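Local coordinates for protein-S-isoprenylcysteine O-methyltransferase (Tribolium castaneum, PDB 5V7P) that methylates the carboxyl group of the isoprenylated C-terminal cysteine of proteins within the endoplasmic reticulum membrane, using S-adenosyl-L-methionine as methyl donor, at residues Phe102-Gln114 against Arg173-His186. Numbering follows the deposited sequence.
Sequences FHYSEFLAIAIVQ and RKTAILTAGSNFNH. With SAH (S-adenosyl-L-homocysteine), chain C; MPG ([(Z)-octadec-9-enyl] (2R)-2,3-bis(oxidanyl)propanoate), chain B.
The carboxylate of E106, buried in the membrane protein, is shared by R173, K174 and H186 of 173-186. OE2 forms salt bridges to R173 NH2 (2.7 Å) and K174 NZ (2.7 Å), the lysine arriving nearly along the C-O axis. OE1, through its anti lone pair, accepts a nearly straight bond from H186 NE2 at 2.7 Å, with the carboxylate almost coplanar with the imidazole. CG of E106 stands anti to the backbone N (chi1 -166°) and the chain then bends, which brings OE1 over one face of the R173 guanidinium, the two planes 20° apart. Replacing E106 with an alanine removes the carboxylate, and R173 and K174 would probably lose their shared counter-charge, and H186 the acceptor that fixes its ring. K174 has a second anion in E170, and its NZ also makes an off-centre cation-pi contact with the F102 ring.

Beyond this cluster the packing is tight and mostly apolar. I110 CD1 sits over the H186 ring in a CH-pi contact and touches F184 CD2 at 3.8 Å. A109 CB meets I177 CG2. V113 wedges in with CG1 3.3 Å from G181 O and CG2 3.4 Å from I177 O. F184 is sandwiched between I177 CG1 and the SAH sulfur, which N185 O approaches to 3.0 Å. N183, F184 and N185 help form the pocket of this cofactor product, so the E106-H186 bond and the I110-F184 contact join helix 90-113 to the cofactor-binding segment.

Toward the end predicted to face the cytoplasm the fit loosens, and S182, exposed to solvent, touches it lightly. Segments 102-113 and 173-180, parts of helices 90-113 and 156-180, run nearly parallel, 14° apart, their axes 9.9 Å apart, with helix 210-225 against R173 and F184, and helix 4-29 behind Y104 and F107.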
loop_
_atom_site.group_PDB
_atom_site.type_symbol
_atom_site.label_atom_id
_atom_site.label_comp_id
_atom_site.label_asym_id
_atom_site.label_seq_id
_atom_site.Cartn_x
_atom_site.Cartn_y
_atom_site.Cartn_z
ATOM N N PHE A 102 3.145 11.383 -1.792
ATOM C CA PHE A 102 2.190 10.283 -1.856
ATOM C C PHE A 102 2.020 9.629 -0.492
ATOM O O PHE A 102 0.899 9.492 0.010
ATOM C CB PHE A 102 2.640 9.245 -2.882
ATOM C CG PHE A 102 1.793 8.004 -2.886
ATOM C CD1 PHE A 102 0.652 7.933 -3.666
ATOM C CD2 PHE A 102 2.130 6.915 -2.096
ATOM C CE1 PHE A 102 -0.134 6.799 -3.666
ATOM C CE2 PHE A 102 1.346 5.777 -2.091
ATOM C CZ PHE A 102 0.212 5.719 -2.877
ATOM N N HIS A 103 3.129 9.221 0.126
ATOM C CA HIS A 103 3.045 8.452 1.361
ATOM C C HIS A 103 2.514 9.296 2.513
ATOM O O HIS A 103 1.754 8.799 3.351
ATOM C CB HIS A 103 4.413 7.863 1.702
ATOM C CG HIS A 103 4.838 6.760 0.781
ATOM N ND1 HIS A 103 4.269 5.504 0.815
ATOM C CD2 HIS A 103 5.767 6.725 -0.203
ATOM C CE1 HIS A 103 4.832 4.744 -0.108
ATOM N NE2 HIS A 103 5.744 5.461 -0.739
ATOM N N TYR A 104 2.890 10.576 2.577
ATOM C CA TYR A 104 2.400 11.414 3.666
ATOM C C TYR A 104 0.926 11.751 3.480
ATOM O O TYR A 104 0.115 11.563 4.394
ATOM C CB TYR A 104 3.210 12.702 3.785
ATOM C CG TYR A 104 2.564 13.631 4.782
ATOM C CD1 TYR A 104 2.545 13.313 6.133
ATOM C CD2 TYR A 104 1.929 14.794 4.373
ATOM C CE1 TYR A 104 1.937 14.137 7.048
ATOM C CE2 TYR A 104 1.318 15.627 5.286
ATOM C CZ TYR A 104 1.326 15.291 6.623
ATOM O OH TYR A 104 0.719 16.106 7.542
ATOM N N SER A 105 0.564 12.278 2.307
ATOM C CA SER A 105 -0.832 12.609 2.050
ATOM C C SER A 105 -1.733 11.395 2.231
ATOM O O SER A 105 -2.911 11.540 2.579
ATOM C CB SER A 105 -0.983 13.180 0.640
ATOM O OG SER A 105 -0.539 12.251 -0.334
ATOM N N GLU A 106 -1.197 10.194 2.003
ATOM C CA GLU A 106 -1.957 8.978 2.269
ATOM C C GLU A 106 -2.278 8.851 3.755
ATOM O O GLU A 106 -3.398 8.480 4.128
ATOM C CB GLU A 106 -1.170 7.761 1.786
ATOM C CG GLU A 106 -1.982 6.486 1.711
ATOM C CD GLU A 106 -2.879 6.430 0.492
ATOM O OE1 GLU A 106 -3.774 5.559 0.456
ATOM O OE2 GLU A 106 -2.689 7.246 -0.435
ATOM N N PHE A 107 -1.303 9.151 4.617
ATOM C CA PHE A 107 -1.552 9.151 6.054
ATOM C C PHE A 107 -2.552 10.234 6.435
ATOM O O PHE A 107 -3.475 9.990 7.220
ATOM C CB PHE A 107 -0.237 9.354 6.809
ATOM C CG PHE A 107 -0.388 9.376 8.305
ATOM C CD1 PHE A 107 -0.746 10.542 8.965
ATOM C CD2 PHE A 107 -0.161 8.235 9.054
ATOM C CE1 PHE A 107 -0.885 10.564 10.340
ATOM C CE2 PHE A 107 -0.295 8.253 10.428
ATOM C CZ PHE A 107 -0.658 9.420 11.071
ATOM N N LEU A 108 -2.381 11.439 5.892
ATOM C CA LEU A 108 -3.261 12.543 6.257
ATOM C C LEU A 108 -4.696 12.264 5.831
ATOM O O LEU A 108 -5.641 12.571 6.567
ATOM C CB LEU A 108 -2.751 13.840 5.630
ATOM C CG LEU A 108 -3.348 15.157 6.130
ATOM C CD1 LEU A 108 -3.159 15.323 7.628
ATOM C CD2 LEU A 108 -2.712 16.326 5.387
ATOM N N ALA A 109 -4.879 11.672 4.649
ATOM C CA ALA A 109 -6.223 11.335 4.190
ATOM C C ALA A 109 -6.920 10.403 5.174
ATOM O O ALA A 109 -8.081 10.623 5.540
ATOM C CB ALA A 109 -6.157 10.707 2.797
ATOM N N ILE A 110 -6.224 9.355 5.620
ATOM C CA ILE A 110 -6.818 8.427 6.579
ATOM C C ILE A 110 -7.077 9.126 7.906
ATOM O O ILE A 110 -8.103 8.891 8.558
ATOM C CB ILE A 110 -5.915 7.191 6.755
ATOM C CG1 ILE A 110 -5.790 6.414 5.439
ATOM C CG2 ILE A 110 -6.433 6.282 7.866
ATOM C CD1 ILE A 110 -7.111 5.974 4.818
ATOM N N ALA A 111 -6.154 9.986 8.336
ATOM C CA ALA A 111 -6.360 10.716 9.581
ATOM C C ALA A 111 -7.595 11.604 9.497
ATOM O O ALA A 111 -8.366 11.703 10.458
ATOM C CB ALA A 111 -5.121 11.542 9.910
ATOM N N ILE A 112 -7.799 12.258 8.352
ATOM C CA ILE A 112 -8.990 13.083 8.164
ATOM C C ILE A 112 -10.232 12.207 8.088
ATOM O O ILE A 112 -11.242 12.471 8.752
ATOM C CB ILE A 112 -8.845 13.949 6.898
ATOM C CG1 ILE A 112 -7.715 14.965 7.073
ATOM C CG2 ILE A 112 -10.163 14.665 6.572
ATOM C CD1 ILE A 112 -7.334 15.676 5.784
ATOM N N VAL A 113 -10.175 11.156 7.277
ATOM C CA VAL A 113 -11.368 10.387 6.948
ATOM C C VAL A 113 -11.665 9.298 7.976
ATOM O O VAL A 113 -12.834 8.972 8.207
ATOM C CB VAL A 113 -11.212 9.795 5.533
ATOM C CG1 VAL A 113 -11.135 8.256 5.549
ATOM C CG2 VAL A 113 -12.332 10.274 4.640
ATOM N N GLN A 114 -10.637 8.730 8.607
ATOM C CA GLN A 114 -10.800 7.555 9.465
ATOM C C GLN A 114 -9.833 7.660 10.637
ATOM O O GLN A 114 -8.858 6.907 10.736
ATOM C CB GLN A 114 -10.566 6.274 8.664
ATOM C CG GLN A 114 -11.264 5.053 9.217
ATOM C CD GLN A 114 -10.772 3.774 8.578
ATOM O OE1 GLN A 114 -10.513 3.730 7.374
ATOM N NE2 GLN A 114 -10.628 2.727 9.379
ATOM N N ARG A 173 -6.994 9.688 -6.579
ATOM C CA ARG A 173 -6.905 8.810 -5.418
ATOM C C ARG A 173 -7.480 9.480 -4.175
ATOM O O ARG A 173 -8.375 8.937 -3.515
ATOM C CB ARG A 173 -5.445 8.408 -5.191
ATOM C CG ARG A 173 -5.207 7.544 -3.959
ATOM C CD ARG A 173 -4.828 6.139 -4.338
ATOM N NE ARG A 173 -5.209 5.186 -3.298
ATOM C CZ ARG A 173 -4.424 4.796 -2.299
ATOM N NH1 ARG A 173 -4.876 3.930 -1.402
ATOM N NH2 ARG A 173 -3.189 5.262 -2.193
ATOM N N LYS A 174 -6.964 10.662 -3.834
ATOM C CA LYS A 174 -7.368 11.311 -2.591
ATOM C C LYS A 174 -8.838 11.714 -2.623
ATOM O O LYS A 174 -9.528 11.637 -1.600
ATOM C CB LYS A 174 -6.476 12.521 -2.319
ATOM C CG LYS A 174 -5.281 12.216 -1.426
ATOM C CD LYS A 174 -4.410 11.100 -1.993
ATOM C CE LYS A 174 -3.271 10.758 -1.050
ATOM N NZ LYS A 174 -2.396 9.677 -1.592
ATOM N N THR A 175 -9.337 12.144 -3.784
ATOM C CA THR A 175 -10.762 12.433 -3.900
ATOM C C THR A 175 -11.593 11.198 -3.587
ATOM O O THR A 175 -12.600 11.282 -2.874
ATOM C CB THR A 175 -11.085 12.955 -5.299
ATOM O OG1 THR A 175 -10.617 12.027 -6.283
ATOM C CG2 THR A 175 -10.442 14.312 -5.521
ATOM N N ALA A 176 -11.185 10.039 -4.106
ATOM C CA ALA A 176 -11.905 8.804 -3.815
ATOM C C ALA A 176 -11.947 8.532 -2.316
ATOM O O ALA A 176 -12.996 8.167 -1.774
ATOM C CB ALA A 176 -11.256 7.634 -4.555
ATOM N N ILE A 177 -10.816 8.708 -1.627
ATOM C CA ILE A 177 -10.777 8.465 -0.187
ATOM C C ILE A 177 -11.734 9.405 0.534
ATOM O O ILE A 177 -12.456 8.997 1.451
ATOM C CB ILE A 177 -9.337 8.605 0.344
ATOM C CG1 ILE A 177 -8.423 7.578 -0.331
ATOM C CG2 ILE A 177 -9.301 8.422 1.861
ATOM C CD1 ILE A 177 -6.948 7.745 -0.013
ATOM N N LEU A 178 -11.754 10.678 0.132
ATOM C CA LEU A 178 -12.680 11.633 0.733
ATOM C C LEU A 178 -14.126 11.278 0.407
ATOM O O LEU A 178 -15.005 11.379 1.270
ATOM C CB LEU A 178 -12.355 13.046 0.253
ATOM C CG LEU A 178 -11.177 13.737 0.939
ATOM C CD1 LEU A 178 -10.299 14.463 -0.072
ATOM C CD2 LEU A 178 -11.686 14.709 1.992
ATOM N N THR A 179 -14.390 10.858 -0.832
ATOM C CA THR A 179 -15.755 10.530 -1.231
ATOM C C THR A 179 -16.255 9.283 -0.512
ATOM O O THR A 179 -17.429 9.206 -0.134
ATOM C CB THR A 179 -15.824 10.338 -2.745
ATOM O OG1 THR A 179 -15.293 11.498 -3.398
ATOM C CG2 THR A 179 -17.260 10.125 -3.201
ATOM N N ALA A 180 -15.380 8.295 -0.317
ATOM C CA ALA A 180 -15.765 7.069 0.368
ATOM C C ALA A 180 -15.907 7.258 1.872
ATOM O O ALA A 180 -16.592 6.459 2.518
ATOM C CB ALA A 180 -14.739 5.971 0.088
ATOM N N GLY A 181 -15.273 8.278 2.439
ATOM C CA GLY A 181 -15.418 8.530 3.860
ATOM C C GLY A 181 -14.893 7.375 4.684
ATOM O O GLY A 181 -13.854 6.779 4.379
ATOM N N SER A 182 -15.624 7.044 5.748
ATOM C CA SER A 182 -15.267 5.902 6.580
ATOM C C SER A 182 -15.503 4.567 5.883
ATOM O O SER A 182 -15.161 3.526 6.456
ATOM C CB SER A 182 -16.049 5.950 7.894
ATOM O OG SER A 182 -17.436 6.114 7.659
ATOM N N ASN A 183 -16.076 4.560 4.678
ATOM C CA ASN A 183 -16.185 3.333 3.900
ATOM C C ASN A 183 -14.869 2.937 3.245
ATOM O O ASN A 183 -14.745 1.798 2.780
ATOM C CB ASN A 183 -17.263 3.478 2.823
ATOM C CG ASN A 183 -18.587 3.954 3.383
ATOM O OD1 ASN A 183 -19.325 3.185 3.998
ATOM N ND2 ASN A 183 -18.898 5.227 3.165
ATOM N N PHE A 184 -13.895 3.843 3.185
ATOM C CA PHE A 184 -12.573 3.508 2.683
ATOM C C PHE A 184 -11.782 2.771 3.757
ATOM O O PHE A 184 -12.041 2.909 4.955
ATOM C CB PHE A 184 -11.819 4.771 2.256
ATOM C CG PHE A 184 -10.550 4.495 1.492
ATOM C CD1 PHE A 184 -10.580 4.307 0.120
ATOM C CD2 PHE A 184 -9.330 4.424 2.146
ATOM C CE1 PHE A 184 -9.420 4.051 -0.585
ATOM C CE2 PHE A 184 -8.165 4.167 1.443
ATOM C CZ PHE A 184 -8.212 3.982 0.076
ATOM N N ASN A 185 -10.811 1.977 3.315
ATOM C CA ASN A 185 -9.944 1.262 4.242
ATOM C C ASN A 185 -8.723 0.776 3.480
ATOM O O ASN A 185 -8.858 0.214 2.388
ATOM C CB ASN A 185 -10.678 0.085 4.890
ATOM C CG ASN A 185 -10.043 -0.354 6.195
ATOM O OD1 ASN A 185 -8.821 -0.449 6.306
ATOM N ND2 ASN A 185 -10.875 -0.614 7.196
ATOM N N HIS A 186 -7.537 1.005 4.048
ATOM C CA HIS A 186 -6.318 0.478 3.448
ATOM C C HIS A 186 -6.320 -1.042 3.403
ATOM O O HIS A 186 -5.614 -1.628 2.576
ATOM C CB HIS A 186 -5.094 0.977 4.219
ATOM C CG HIS A 186 -4.589 2.309 3.761
ATOM N ND1 HIS A 186 -3.965 3.201 4.608
ATOM C CD2 HIS A 186 -4.602 2.897 2.541
ATOM C CE1 HIS A 186 -3.623 4.282 3.932
ATOM N NE2 HIS A 186 -3.999 4.123 2.675
HETATM N N SAH C . -11.753 -0.246 -4.278
HETATM C CA SAH C . -12.154 1.096 -3.879
HETATM C CB SAH C . -11.952 1.288 -2.380
HETATM C CG SAH C . -10.570 0.892 -1.869
HETATM S SD SAH C . -10.511 0.911 -0.057
HETATM C C SAH C . -11.371 2.153 -4.653
HETATM O O SAH C . -10.356 1.857 -5.285
HETATM O OXT SAH C . -11.730 3.331 -4.668
HETATM C "C5'" SAH C . -11.048 -0.814 0.133
HETATM C "C4'" SAH C . -12.350 -0.962 0.910
HETATM O "O4'" SAH C . -13.364 -0.178 0.315
HETATM C "C3'" SAH C . -12.821 -2.409 0.889
HETATM O "O3'" SAH C . -12.938 -2.912 2.200
HETATM C "C2'" SAH C . -14.164 -2.396 0.189
HETATM O "O2'" SAH C . -15.107 -3.184 0.879
HETATM C "C1'" SAH C . -14.557 -0.921 0.157
HETATM N N9 SAH C . -15.235 -0.517 -1.092
HETATM C C8 SAH C . -14.846 -0.776 -2.381
HETATM N N7 SAH C . -15.736 -0.214 -3.228
HETATM C C5 SAH C . -16.687 0.405 -2.498
HETATM C C6 SAH C . -17.818 1.123 -2.856
HETATM N N6 SAH C . -18.131 1.308 -4.135
HETATM N N1 SAH C . -18.618 1.647 -1.865
HETATM C C2 SAH C . -18.299 1.459 -0.538
HETATM N N3 SAH C . -17.175 0.743 -0.192
HETATM C C4 SAH C . -16.384 0.225 -1.157
HETATM C C2 MPG B . -15.091 14.873 -1.995
HETATM C C3 MPG B . -14.898 16.091 -2.901
HETATM C C4 MPG B . -13.427 16.235 -3.284
HETATM C C5 MPG B . -13.329 17.037 -4.580
HETATM C C6 MPG B . -11.938 17.658 -4.706
HETATM C C7 MPG B . -11.746 18.182 -6.128
HETATM C C8 MPG B . -10.257 18.294 -6.444
HETATM C C9 MPG B . -10.026 19.517 -7.331
HETATM C C10 MPG B . -8.854 20.116 -7.399
HETATM C C11 MPG B . -7.650 19.624 -6.592
HETATM C C12 MPG B . -6.359 20.175 -7.196
HETATM C C13 MPG B . -5.404 20.592 -6.079
HETATM C C14 MPG B . -4.012 20.821 -6.664
HETATM O O1 MPG B . -16.754 14.190 -0.424
HETATM C C1 MPG B . -15.888 15.243 -0.746
HETATM C CXD MPG B . -18.593 13.725 1.257
HETATM O O2 MPG B . -18.579 12.952 2.423
HETATM C C21 MPG B . -19.163 12.905 0.102
HETATM O O3 MPG B . -20.259 12.155 0.550
HETATM O O4 MPG B . -16.413 14.436 1.783
HETATM C CX3 MPG B . -17.167 14.148 0.914
#